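Local structure of aminopeptidase (Aneurinibacillus sp. AM-1, 5IB9) at residues A[253-258]-A[262-267]; A[296-301]-A[393-398]; A[311-316]-A[326-331]; A[320-325]-A[403-408]. The protein probably acts as a zinc-dependent aminopeptidase of the M28 family, removing residues from the N-terminal end of peptides, and carries a protease-associated domain. All blocks are in the same frame, centred on the assembly; numbering follows the deposited sequence.

Along the chain from the N terminus, interaction 1 comes first: it closes the short turn between helix 238-256 and strand 263-269 and is complete before any other contact begins. Strand 294-300 then opens interaction 2, whose partner, 393-398 on helix 382-400, begins 92 residues after Asp301. Within that span lies interaction 3, a local return from strand 310-315 to helix 322-334. Interaction 4 starts at the capped N-terminal end of the same helix and ends in the loop 403-408, so it crosses both interaction 2 and interaction 3. Helix 382-400 is the common neighbour: Val396 packs on Met255 and Leu264, Ala395 on Leu326, and Gln398 reaches Val406.

Interaction 1: A[253-258]-A[262-267]; sequences RVMSKL and TELRFI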
loop_
_atom_site.group_PDB
_atom_site.type_symbol
_atom_site.label_atom_id
_atom_site.label_comp_id
_atom_site.label_asym_id
_atom_site.label_seq_id
_atom_site.Cartn_x
_atom_site.Cartn_y
_atom_site.Cartn_z
ATOM N N ARG A 253 4.673 -22.861 19.739
ATOM C CA ARG A 253 4.204 -23.868 20.686
ATOM C C ARG A 253 5.144 -23.903 21.840
ATOM O O ARG A 253 4.729 -23.892 23.028
ATOM C CB ARG A 253 4.210 -25.167 19.976
ATOM C CG ARG A 253 3.557 -26.294 20.872
ATOM C CD ARG A 253 3.694 -27.684 20.238
ATOM N NE ARG A 253 5.074 -28.102 20.422
ATOM C CZ ARG A 253 5.620 -28.510 21.556
ATOM N NH1 ARG A 253 4.823 -28.677 22.627
ATOM N NH2 ARG A 253 6.962 -28.758 21.596
ATOM N N VAL A 254 6.444 -23.901 21.565
ATOM C CA VAL A 254 7.427 -23.913 22.701
ATOM C C VAL A 254 7.229 -22.736 23.627
ATOM O O VAL A 254 7.210 -22.914 24.868
ATOM C CB VAL A 254 8.885 -23.936 22.143
ATOM C CG1 VAL A 254 9.916 -23.643 23.289
ATOM C CG2 VAL A 254 9.141 -25.325 21.565
ATOM N N MET A 255 7.094 -21.505 23.084
ATOM C CA MET A 255 7.045 -20.340 23.924
ATOM C C MET A 255 5.707 -20.342 24.667
ATOM O O MET A 255 5.631 -19.712 25.763
ATOM C CB MET A 255 7.158 -19.041 23.118
ATOM C CG MET A 255 8.510 -19.015 22.450
ATOM S SD MET A 255 9.813 -18.769 23.712
ATOM C CE MET A 255 11.165 -18.527 22.530
ATOM N N SER A 256 4.726 -21.093 24.216
ATOM C CA SER A 256 3.420 -21.098 24.950
ATOM C C SER A 256 3.596 -21.783 26.311
ATOM O O SER A 256 2.740 -21.599 27.221
ATOM C CB SER A 256 2.301 -21.762 24.176
ATOM O OG SER A 256 2.399 -23.168 24.140
ATOM N N LYS A 257 4.635 -22.583 26.465
ATOM C CA LYS A 257 4.945 -23.256 27.744
ATOM C C LYS A 257 5.724 -22.448 28.742
ATOM O O LYS A 257 6.057 -22.966 29.817
ATOM C CB LYS A 257 5.735 -24.549 27.428
ATOM C CG LYS A 257 5.240 -25.468 26.310
ATOM C CD LYS A 257 3.777 -25.880 26.465
ATOM C CE LYS A 257 3.369 -26.860 25.411
ATOM N NZ LYS A 257 1.915 -27.253 25.543
ATOM N N LEU A 258 6.130 -21.230 28.406
ATOM C CA LEU A 258 7.069 -20.424 29.160
ATOM C C LEU A 258 6.594 -18.992 29.495
ATOM O O LEU A 258 5.831 -18.395 28.761
ATOM C CB LEU A 258 8.441 -20.300 28.391
ATOM C CG LEU A 258 8.991 -21.659 28.007
ATOM C CD1 LEU A 258 10.063 -21.603 26.921
ATOM C CD2 LEU A 258 9.565 -22.408 29.215
ATOM N N THR A 262 8.493 -10.241 27.207
ATOM C CA THR A 262 8.609 -9.539 25.909
ATOM C C THR A 262 7.503 -10.098 25.007
ATOM O O THR A 262 7.311 -11.328 24.902
ATOM C CB THR A 262 9.965 -9.900 25.299
ATOM O OG1 THR A 262 11.018 -9.425 26.178
ATOM C CG2 THR A 262 10.214 -9.272 23.916
ATOM N N GLU A 263 6.796 -9.176 24.310
ATOM C CA GLU A 263 5.705 -9.544 23.433
ATOM C C GLU A 263 6.323 -10.264 22.213
ATOM O O GLU A 263 7.300 -9.738 21.660
ATOM C CB GLU A 263 5.020 -8.279 22.959
ATOM C CG GLU A 263 3.922 -8.632 21.927
ATOM C CD GLU A 263 3.033 -7.385 21.694
ATOM O OE1 GLU A 263 2.762 -6.543 22.634
ATOM O OE2 GLU A 263 2.503 -7.271 20.578
ATOM N N LEU A 264 5.758 -11.423 21.864
ATOM C CA LEU A 264 6.299 -12.161 20.691
ATOM C C LEU A 264 5.200 -12.231 19.677
ATOM O O LEU A 264 4.046 -12.573 19.991
ATOM C CB LEU A 264 6.711 -13.583 21.197
ATOM C CG LEU A 264 7.791 -13.631 22.223
ATOM C CD1 LEU A 264 8.123 -15.073 22.593
ATOM C CD2 LEU A 264 9.013 -13.004 21.762
ATOM N N ARG A 265 5.536 -11.891 18.433
ATOM C CA ARG A 265 4.572 -12.005 17.338
ATOM C C ARG A 265 5.121 -13.019 16.385
ATOM O O ARG A 265 6.202 -12.755 15.770
ATOM C CB ARG A 265 4.389 -10.641 16.622
ATOM C CG ARG A 265 3.894 -9.523 17.622
ATOM C CD ARG A 265 3.653 -8.242 16.903
ATOM N NE ARG A 265 3.149 -7.294 17.892
ATOM C CZ ARG A 265 2.757 -6.084 17.526
ATOM N NH1 ARG A 265 2.721 -5.636 16.247
ATOM N NH2 ARG A 265 2.316 -5.327 18.478
ATOM N N PHE A 266 4.394 -14.079 16.158
ATOM C CA PHE A 266 4.777 -15.159 15.208
ATOM C C PHE A 266 3.938 -14.972 13.989
ATOM O O PHE A 266 2.693 -14.920 14.060
ATOM C CB PHE A 266 4.496 -16.532 15.864
ATOM C CG PHE A 266 5.293 -16.817 17.117
ATOM C CD1 PHE A 266 6.529 -17.409 16.998
ATOM C CD2 PHE A 266 4.793 -16.406 18.330
ATOM C CE1 PHE A 266 7.326 -17.651 18.092
ATOM C CE2 PHE A 266 5.535 -16.739 19.514
ATOM C CZ PHE A 266 6.796 -17.327 19.375
ATOM N N ILE A 267 4.618 -14.784 12.825
ATOM C CA ILE A 267 3.875 -14.357 11.664
ATOM C C ILE A 267 4.265 -15.226 10.450
ATOM O O ILE A 267 5.476 -15.477 10.217
ATOM C CB ILE A 267 4.150 -12.837 11.302
ATOM C CG1 ILE A 267 3.931 -11.986 12.527
ATOM C CG2 ILE A 267 3.265 -12.459 10.098
ATOM C CD1 ILE A 267 4.193 -10.503 12.204
#
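Met255 meets Leu264 and Phe266 through the base of its side chain. Its CG lies 3.9 Å from Phe266 CZ and 4.0 Å from Leu264 CD1, and CB stands at 4.1 Å from each of the same two atoms. Toward the phenylalanine, CG comes near the ring plane, so Met255 meets the ring at its edge and not over a face. The methionine side chain runs roughly perpendicular to both partners. With CG beside the backbone N (chi1 -63°), the bend at chi2 (-70°) carries SD and CE past the end of Leu264, and CE reaches Val396 of helix 382-400. Leu264 touches that same valine, while Ile9 of helix 6-10 also packs on Met255. On the strand, Leu264 and Phe266 are two residues apart and therefore present their side chains on one face. Between them Arg265 points to the other face, where NE and NH2 both bind Glu263 OE2, at 2.8 and 2.9 Å, from one side of the carboxylate plane. Hydrogen bonds across the contact are absent and all three touching residues are buried; the joint between helix 238-256 and strand 263-269, parts of a beta-alpha-beta unit, thus rests on apolar packing.

Interaction 2: A[296-301]-A[393-398]; sequences GMFQLD and GSAVYQ. With ZN (zinc ion), chain C; BES (2-(3-amino-2-hydroxy-4-phenyl-butyrylamino)-4-methyl-pentanoic acid), chain H.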
loop_
_atom_site.group_PDB
_atom_site.type_symbol
_atom_site.label_atom_id
_atom_site.label_comp_id
_atom_site.label_asym_id
_atom_site.label_seq_id
_atom_site.Cartn_x
_atom_site.Cartn_y
_atom_site.Cartn_z
ATOM N N GLY A 296 13.723 -6.695 17.582
ATOM C CA GLY A 296 14.330 -7.584 16.604
ATOM C C GLY A 296 13.245 -8.323 15.797
ATOM O O GLY A 296 12.154 -8.626 16.320
ATOM N N MET A 297 13.597 -8.628 14.563
ATOM C CA MET A 297 12.745 -9.423 13.704
ATOM C C MET A 297 13.653 -10.518 13.142
ATOM O O MET A 297 14.707 -10.268 12.529
ATOM C CB MET A 297 12.098 -8.586 12.541
ATOM C CG MET A 297 11.075 -9.369 11.641
ATOM S SD MET A 297 11.934 -10.222 10.345
ATOM C CE MET A 297 10.526 -11.165 9.748
ATOM N N PHE A 298 13.264 -11.766 13.444
ATOM C CA PHE A 298 13.932 -13.031 12.986
ATOM C C PHE A 298 13.157 -13.587 11.837
ATOM O O PHE A 298 12.023 -13.965 11.996
ATOM C CB PHE A 298 13.983 -14.052 14.099
ATOM C CG PHE A 298 14.803 -13.650 15.301
ATOM C CD1 PHE A 298 16.000 -14.390 15.573
ATOM C CD2 PHE A 298 14.430 -12.628 16.181
ATOM C CE1 PHE A 298 16.758 -14.068 16.676
ATOM C CE2 PHE A 298 15.228 -12.311 17.305
ATOM C CZ PHE A 298 16.373 -13.026 17.557
ATOM N N GLN A 299 13.727 -13.633 10.642
ATOM C CA GLN A 299 13.106 -14.241 9.462
ATOM C C GLN A 299 13.638 -15.642 9.145
ATOM O O GLN A 299 14.865 -15.829 9.146
ATOM C CB GLN A 299 13.314 -13.333 8.248
ATOM C CG GLN A 299 12.830 -13.989 6.933
ATOM C CD GLN A 299 11.282 -14.100 6.820
ATOM O OE1 GLN A 299 10.557 -13.677 7.669
ATOM N NE2 GLN A 299 10.781 -14.596 5.704
ATOM N N LEU A 300 12.746 -16.624 9.080
ATOM C CA LEU A 300 13.192 -18.054 8.842
ATOM C C LEU A 300 12.747 -18.407 7.428
ATOM O O LEU A 300 11.558 -18.455 7.113
ATOM C CB LEU A 300 12.398 -18.919 9.855
ATOM C CG LEU A 300 12.656 -18.629 11.358
ATOM C CD1 LEU A 300 11.561 -19.240 12.120
ATOM C CD2 LEU A 300 13.902 -19.542 11.667
ATOM N N ASP A 301 13.752 -18.591 6.564
ATOM C CA ASP A 301 13.429 -18.951 5.118
ATOM C C ASP A 301 14.522 -19.922 4.675
ATOM O O ASP A 301 15.698 -19.527 4.631
ATOM C CB ASP A 301 13.493 -17.676 4.341
ATOM C CG ASP A 301 12.788 -17.744 2.936
ATOM O OD1 ASP A 301 12.432 -18.859 2.532
ATOM O OD2 ASP A 301 12.449 -16.730 2.290
ATOM N N GLY A 393 15.147 -20.173 18.664
ATOM C CA GLY A 393 14.337 -20.073 19.897
ATOM C C GLY A 393 15.164 -19.623 21.087
ATOM O O GLY A 393 14.638 -18.869 21.920
ATOM N N SER A 394 16.394 -20.155 21.237
ATOM C CA SER A 394 17.261 -19.670 22.358
ATOM C C SER A 394 17.671 -18.228 22.228
ATOM O O SER A 394 17.759 -17.551 23.261
ATOM C CB SER A 394 18.525 -20.528 22.464
ATOM O OG SER A 394 18.050 -21.881 22.770
ATOM N N ALA A 395 17.855 -17.757 20.964
ATOM C CA ALA A 395 18.170 -16.333 20.727
ATOM C C ALA A 395 16.980 -15.478 21.153
ATOM O O ALA A 395 17.183 -14.482 21.879
ATOM C CB ALA A 395 18.504 -16.038 19.249
ATOM N N VAL A 396 15.776 -15.898 20.752
ATOM C CA VAL A 396 14.602 -15.137 21.127
ATOM C C VAL A 396 14.411 -15.190 22.677
ATOM O O VAL A 396 14.153 -14.173 23.309
ATOM C CB VAL A 396 13.381 -15.657 20.435
ATOM C CG1 VAL A 396 12.033 -15.096 21.064
ATOM C CG2 VAL A 396 13.447 -15.325 18.894
ATOM N N TYR A 397 14.590 -16.392 23.232
ATOM C CA TYR A 397 14.320 -16.487 24.681
ATOM C C TYR A 397 15.372 -15.812 25.488
ATOM O O TYR A 397 15.126 -15.421 26.650
ATOM C CB TYR A 397 14.321 -17.974 25.009
ATOM C CG TYR A 397 13.873 -18.301 26.410
ATOM C CD1 TYR A 397 12.584 -17.972 26.814
ATOM C CD2 TYR A 397 14.697 -18.983 27.242
ATOM C CE1 TYR A 397 12.089 -18.360 28.120
ATOM C CE2 TYR A 397 14.230 -19.338 28.550
ATOM C CZ TYR A 397 12.978 -19.007 28.961
ATOM O OH TYR A 397 12.562 -19.385 30.300
ATOM N N GLN A 398 16.594 -15.630 24.948
ATOM C CA GLN A 398 17.583 -14.865 25.697
ATOM C C GLN A 398 16.992 -13.465 26.053
ATOM O O GLN A 398 17.247 -12.914 27.119
ATOM C CB GLN A 398 18.848 -14.654 24.890
ATOM C CG GLN A 398 19.999 -13.841 25.623
ATOM C CD GLN A 398 21.359 -14.112 25.062
ATOM O OE1 GLN A 398 21.584 -15.134 24.365
ATOM N NE2 GLN A 398 22.298 -13.193 25.309
HETATM ZN ZN ZN C . 11.635 -18.195 0.702
HETATM N N2 BES H . 14.093 -17.823 0.055
HETATM C C1 BES H . 14.163 -16.953 -1.119
HETATM C C6 BES H . 15.333 -15.991 -0.929
HETATM C C7 BES H . 16.751 -16.549 -0.999
HETATM C C8 BES H . 17.138 -17.558 -1.915
HETATM C C12 BES H . 17.715 -15.994 -0.129
HETATM C C9 BES H . 18.480 -17.994 -1.944
HETATM C C11 BES H . 19.067 -16.439 -0.155
HETATM C C10 BES H . 19.433 -17.445 -1.063
HETATM C C2 BES H . 12.840 -16.198 -1.291
HETATM O O2 BES H . 11.895 -17.252 -1.115
HETATM C C3 BES H . 12.833 -15.721 -2.703
HETATM O O3 BES H . 12.793 -16.565 -3.592
HETATM N N1 BES H . 12.961 -14.455 -2.904
HETATM C C4 BES H . 13.044 -13.953 -4.279
HETATM C C13 BES H . 13.177 -12.452 -4.096
HETATM C C14 BES H . 11.967 -11.784 -3.433
HETATM C C15 BES H . 12.285 -10.295 -3.486
HETATM C C16 BES H . 10.616 -12.123 -4.064
HETATM C C5 BES H . 14.320 -14.367 -5.001
HETATM O O1 BES H . 14.358 -14.283 -6.263
HETATM O O4 BES H . 15.328 -14.768 -4.391
#
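Phe298 offers the face of its ring to Val396, and the geometry is that of a CH-pi contact: CG2 of the valine sits 3.8 Å from the ring centroid of Phe298, only 10° off the ring normal. The methyl is therefore over the middle of the ring. The two side chains run antiparallel, one alongside the other. Ala395 comes at an oblique angle to the same ring, its CB 3.7 Å from Phe298 CE1. One aromatic side chain thus receives two consecutive residues of the helix. The valine is turned for this by its chi1 of 166°, which sets CG1 anti to the backbone N and brings CG2 beside that N, over the phenylalanine.

Three residues further along, just past the end of the strand, Asp301 has a different task. Its carboxylate binds the zinc ion with both oxygens, OD1 at 2.1 Å and OD2 at 2.3 Å from the metal. The inhibitor BES binds the same ion through its O2 at 2.1 Å and, at a longer 2.6 Å, through its N2. His228 and Asp240 complete this site, and Ser346 donates a hydrogen bond to Asp301 OD2.

Strand 294-300 runs parallel to strands 222-228 and 358-364, and the ring of Phe298 also touches Ile223 of the former. Val323 of helix 322-334 packs on this ring as well, while Leu300 packs on Val247 and Thr248 of helix 238-256.

Interaction 3: A[311-316]-A[326-331]; sequences LIMYTI and LGAAAS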
loop_
_atom_site.group_PDB
_atom_site.type_symbol
_atom_site.label_atom_id
_atom_site.label_comp_id
_atom_site.label_asym_id
_atom_site.label_seq_id
_atom_site.Cartn_x
_atom_site.Cartn_y
_atom_site.Cartn_z
ATOM N N LEU A 311 24.216 -23.070 8.428
ATOM C CA LEU A 311 23.368 -21.895 8.779
ATOM C C LEU A 311 24.173 -20.577 8.663
ATOM O O LEU A 311 25.348 -20.532 9.106
ATOM C CB LEU A 311 22.843 -22.149 10.217
ATOM C CG LEU A 311 21.698 -21.241 10.661
ATOM C CD1 LEU A 311 20.526 -21.381 9.789
ATOM C CD2 LEU A 311 21.479 -21.549 12.153
ATOM N N ILE A 312 23.522 -19.505 8.226
ATOM C CA ILE A 312 24.145 -18.201 8.242
ATOM C C ILE A 312 23.056 -17.199 8.591
ATOM O O ILE A 312 21.850 -17.469 8.370
ATOM C CB ILE A 312 24.803 -17.885 6.875
ATOM C CG1 ILE A 312 25.574 -16.531 6.896
ATOM C CG2 ILE A 312 23.791 -17.935 5.791
ATOM C CD1 ILE A 312 26.654 -16.529 5.801
ATOM N N MET A 313 23.474 -16.035 9.063
ATOM C CA MET A 313 22.474 -14.952 9.271
ATOM C C MET A 313 22.742 -13.862 8.250
ATOM O O MET A 313 23.844 -13.381 8.198
ATOM C CB MET A 313 22.710 -14.341 10.615
ATOM C CG MET A 313 22.571 -15.333 11.742
ATOM S SD MET A 313 22.866 -14.697 13.412
ATOM C CE MET A 313 24.656 -14.316 13.321
ATOM N N TYR A 314 21.732 -13.395 7.507
ATOM C CA TYR A 314 21.961 -12.344 6.538
ATOM C C TYR A 314 21.239 -11.072 6.961
ATOM O O TYR A 314 20.074 -11.070 7.372
ATOM C CB TYR A 314 21.391 -12.736 5.194
ATOM C CG TYR A 314 22.244 -13.695 4.377
ATOM C CD1 TYR A 314 23.589 -13.484 4.201
ATOM C CD2 TYR A 314 21.663 -14.813 3.842
ATOM C CE1 TYR A 314 24.361 -14.434 3.433
ATOM C CE2 TYR A 314 22.436 -15.790 3.055
ATOM C CZ TYR A 314 23.748 -15.523 2.856
ATOM O OH TYR A 314 24.539 -16.440 2.149
ATOM N N THR A 315 21.935 -9.926 6.832
ATOM C CA THR A 315 21.327 -8.673 7.071
ATOM C C THR A 315 21.343 -7.837 5.754
ATOM O O THR A 315 22.219 -8.072 4.871
ATOM C CB THR A 315 21.952 -7.845 8.213
ATOM O OG1 THR A 315 23.291 -7.527 7.773
ATOM C CG2 THR A 315 22.031 -8.702 9.484
ATOM N N ILE A 316 20.451 -6.874 5.644
ATOM C CA ILE A 316 20.341 -6.110 4.353
ATOM C C ILE A 316 21.596 -5.298 4.095
ATOM O O ILE A 316 21.970 -5.262 2.898
ATOM C CB ILE A 316 19.118 -5.148 4.482
ATOM C CG1 ILE A 316 17.795 -5.957 4.654
ATOM C CG2 ILE A 316 19.020 -4.198 3.284
ATOM C CD1 ILE A 316 17.551 -7.074 3.671
ATOM N N LEU A 326 22.106 -11.862 18.995
ATOM C CA LEU A 326 21.397 -12.884 19.793
ATOM C C LEU A 326 21.586 -14.268 19.096
ATOM O O LEU A 326 21.772 -15.239 19.805
ATOM C CB LEU A 326 19.895 -12.582 19.880
ATOM C CG LEU A 326 19.574 -11.447 20.874
ATOM C CD1 LEU A 326 18.096 -10.912 20.559
ATOM C CD2 LEU A 326 19.836 -11.821 22.392
ATOM N N GLY A 327 21.550 -14.294 17.732
ATOM C CA GLY A 327 21.716 -15.554 16.995
ATOM C C GLY A 327 23.139 -16.056 17.229
ATOM O O GLY A 327 23.286 -17.291 17.512
ATOM N N ALA A 328 24.129 -15.154 17.212
ATOM C CA ALA A 328 25.506 -15.590 17.447
ATOM C C ALA A 328 25.674 -16.033 18.839
ATOM O O ALA A 328 26.388 -17.051 19.082
ATOM C CB ALA A 328 26.520 -14.483 17.120
ATOM N N ALA A 329 25.103 -15.377 19.829
ATOM C CA ALA A 329 25.247 -15.746 21.242
ATOM C C ALA A 329 24.634 -17.144 21.444
ATOM O O ALA A 329 25.299 -18.048 21.913
ATOM C CB ALA A 329 24.499 -14.796 22.181
ATOM N N ALA A 330 23.425 -17.352 20.957
ATOM C CA ALA A 330 22.760 -18.653 21.162
ATOM C C ALA A 330 23.565 -19.687 20.435
ATOM O O ALA A 330 23.804 -20.756 21.035
ATOM C CB ALA A 330 21.295 -18.619 20.607
ATOM N N SER A 331 23.958 -19.478 19.195
ATOM C CA SER A 331 24.769 -20.493 18.556
ATOM C C SER A 331 26.025 -20.794 19.336
ATOM O O SER A 331 26.446 -21.968 19.392
ATOM C CB SER A 331 25.010 -20.100 17.091
ATOM O OG SER A 331 25.712 -21.203 16.437
#
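Met313 reaches from strand 310-315 to helix 322-334, where it meets Gly327 and Ala328. Its CB points toward the helix. From CG the chain stays extended through chi2 (179°), which carries the sulfur straight out to the helix backbone. There SD lies 3.9 Å from Gly327 CA and 4.0 Å from Ala328 N. Since Gly327 has no side chain, the thioether lies directly on the main chain. The last bond bends, with chi3 at -67°, and lays the methyl along the helix: CE is 4.0 Å from Ala328 N and 4.2 Å from Ala328 CB. No hydrogen bond links the segments, and the residues that touch are buried. Around them, Phe361 of strand 358-364 also packs on Met313, and the carbonyl O of Thr324, one turn before Ala328, packs against the same methyl. Leu326 and Ala330, elsewhere on the helix, meet helix 382-400. Strand 310-315, helix 322-334 and strand 340-342 form a beta-alpha-beta unit with the two strands parallel; the packing of Met313 on Gly327 and Ala328 seats the connecting helix on the first of them, within the M28 peptidase region.

Interaction 4: A[320-325]-A[403-408]; sequences KNRVTD and GELVIE
The start of helix 322-334, closed by a capping box, forms one side of this surface contact, and the loop that follows helix 382-400 forms the other. In the box, Asn321 is the N-cap: its OD1 accepts from Thr324 N at 3.1 Å, with an N-H...O angle of 162° and the donor tilted 29° from the carbonyl plane. The return bond runs from Asn321 N to Thr324 OG1, 3.0 Å long. A weak bond from Val323 N to Asn321 OD1 adds to the cap, so the first turn has a fixed start. From that turn Arg322 and Asp325 face the loop, with no hydrogen bond crossing the contact. The aliphatic part of the arginine does the touching: CG lies 4.3 Å from Ile407 CD1, and CD is 4.4 Å from Leu405 CD2. The polar end goes elsewhere, NH1 donating to Ile295 O. Asp325 likewise sends OD1 to the hydroxyl of Tyr412, while only its CB and its backbone carbonyl face the isoleucine. Leu405 and Ile407 also rest on Gln398 of helix 382-400. Two branches of Ile407 meet Asp325 from the same side, CD1 at 4.3 Å from Asp325 CB and CG2 at 4.2 Å from Asp325 O.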
loop_
_atom_site.group_PDB
_atom_site.type_symbol
_atom_site.label_atom_id
_atom_site.label_comp_id
_atom_site.label_asym_id
_atom_site.label_seq_id
_atom_site.Cartn_x
_atom_site.Cartn_y
_atom_site.Cartn_z
ATOM N N LYS A 320 26.287 -6.094 11.495
ATOM C CA LYS A 320 25.704 -6.751 12.701
ATOM C C LYS A 320 24.571 -5.959 13.336
ATOM O O LYS A 320 24.587 -4.708 13.312
ATOM C CB LYS A 320 26.747 -6.972 13.790
ATOM C CG LYS A 320 27.879 -7.833 13.331
ATOM C CD LYS A 320 28.861 -7.979 14.516
ATOM C CE LYS A 320 29.886 -9.090 14.124
ATOM N NZ LYS A 320 31.107 -8.793 14.928
ATOM N N ASN A 321 23.586 -6.638 13.940
ATOM C CA ASN A 321 22.569 -5.903 14.691
ATOM C C ASN A 321 22.109 -6.733 15.863
ATOM O O ASN A 321 22.712 -7.782 16.141
ATOM C CB ASN A 321 21.389 -5.473 13.817
ATOM C CG ASN A 321 20.723 -6.647 13.124
ATOM O OD1 ASN A 321 20.512 -7.659 13.773
ATOM N ND2 ASN A 321 20.396 -6.527 11.808
ATOM N N ARG A 322 21.119 -6.309 16.618
ATOM C CA ARG A 322 20.754 -7.061 17.803
ATOM C C ARG A 322 20.311 -8.498 17.475
ATOM O O ARG A 322 20.555 -9.391 18.221
ATOM C CB ARG A 322 19.679 -6.309 18.562
ATOM C CG ARG A 322 19.214 -7.045 19.894
ATOM C CD ARG A 322 18.101 -6.354 20.615
ATOM N NE ARG A 322 18.491 -5.035 21.069
ATOM C CZ ARG A 322 18.075 -3.922 20.536
ATOM N NH1 ARG A 322 17.253 -3.905 19.520
ATOM N NH2 ARG A 322 18.523 -2.820 21.021
ATOM N N VAL A 323 19.689 -8.671 16.318
ATOM C CA VAL A 323 19.224 -10.048 16.005
ATOM C C VAL A 323 20.467 -10.930 15.713
ATOM O O VAL A 323 20.509 -12.108 16.125
ATOM C CB VAL A 323 18.298 -10.003 14.762
ATOM C CG1 VAL A 323 17.914 -11.438 14.275
ATOM C CG2 VAL A 323 17.008 -9.315 15.122
ATOM N N THR A 324 21.427 -10.438 14.936
ATOM C CA THR A 324 22.608 -11.278 14.685
ATOM C C THR A 324 23.412 -11.447 15.975
ATOM O O THR A 324 24.033 -12.543 16.167
ATOM C CB THR A 324 23.534 -10.830 13.549
ATOM O OG1 THR A 324 24.118 -9.545 13.913
ATOM C CG2 THR A 324 22.737 -10.708 12.267
ATOM N N ASP A 325 23.409 -10.468 16.888
ATOM C CA ASP A 325 24.098 -10.689 18.179
ATOM C C ASP A 325 23.461 -11.812 18.980
ATOM O O ASP A 325 24.154 -12.641 19.621
ATOM C CB ASP A 325 24.101 -9.388 19.010
ATOM C CG ASP A 325 24.996 -8.338 18.478
ATOM O OD1 ASP A 325 25.899 -8.580 17.693
ATOM O OD2 ASP A 325 24.795 -7.167 18.930
ATOM N N GLY A 403 13.435 -11.145 33.085
ATOM C CA GLY A 403 14.621 -10.483 33.544
ATOM C C GLY A 403 15.262 -9.618 32.467
ATOM O O GLY A 403 14.889 -9.691 31.283
ATOM N N GLU A 404 16.156 -8.722 32.850
ATOM C CA GLU A 404 16.808 -7.801 31.922
ATOM C C GLU A 404 17.660 -8.508 30.855
ATOM O O GLU A 404 18.412 -9.399 31.183
ATOM C CB GLU A 404 17.673 -6.748 32.723
ATOM C CG GLU A 404 18.592 -5.908 31.847
ATOM C CD GLU A 404 19.621 -5.026 32.614
ATOM O OE1 GLU A 404 20.410 -5.546 33.455
ATOM O OE2 GLU A 404 19.669 -3.809 32.307
ATOM N N LEU A 405 17.527 -8.099 29.595
ATOM C CA LEU A 405 18.349 -8.704 28.555
ATOM C C LEU A 405 19.793 -8.329 28.828
ATOM O O LEU A 405 20.101 -7.089 28.996
ATOM C CB LEU A 405 17.887 -8.092 27.221
ATOM C CG LEU A 405 18.715 -8.394 25.945
ATOM C CD1 LEU A 405 18.896 -9.931 25.662
ATOM C CD2 LEU A 405 18.060 -7.753 24.742
ATOM N N VAL A 406 20.686 -9.299 28.739
ATOM C CA VAL A 406 22.131 -9.157 28.746
ATOM C C VAL A 406 22.683 -9.928 27.558
ATOM O O VAL A 406 22.350 -11.112 27.361
ATOM C CB VAL A 406 22.727 -9.779 30.046
ATOM C CG1 VAL A 406 24.232 -9.682 30.034
ATOM C CG2 VAL A 406 22.162 -9.048 31.316
ATOM N N ILE A 407 23.472 -9.259 26.698
ATOM C CA ILE A 407 24.208 -10.006 25.654
ATOM C C ILE A 407 25.686 -9.844 26.008
ATOM O O ILE A 407 26.140 -8.745 26.343
ATOM C CB ILE A 407 23.866 -9.487 24.255
ATOM C CG1 ILE A 407 22.348 -9.412 24.075
ATOM C CG2 ILE A 407 24.552 -10.417 23.188
ATOM C CD1 ILE A 407 21.960 -8.829 22.683
ATOM N N GLU A 408 26.405 -10.951 26.077
ATOM C CA GLU A 408 27.793 -10.904 26.385
ATOM C C GLU A 408 28.529 -10.749 25.088
ATOM O O GLU A 408 28.045 -11.173 24.028
ATOM C CB GLU A 408 28.178 -12.185 27.105
ATOM C CG GLU A 408 27.617 -12.168 28.518
ATOM C CD GLU A 408 28.583 -12.778 29.516
ATOM O OE1 GLU A 408 29.814 -12.908 29.212
ATOM O OE2 GLU A 408 28.117 -13.107 30.624
#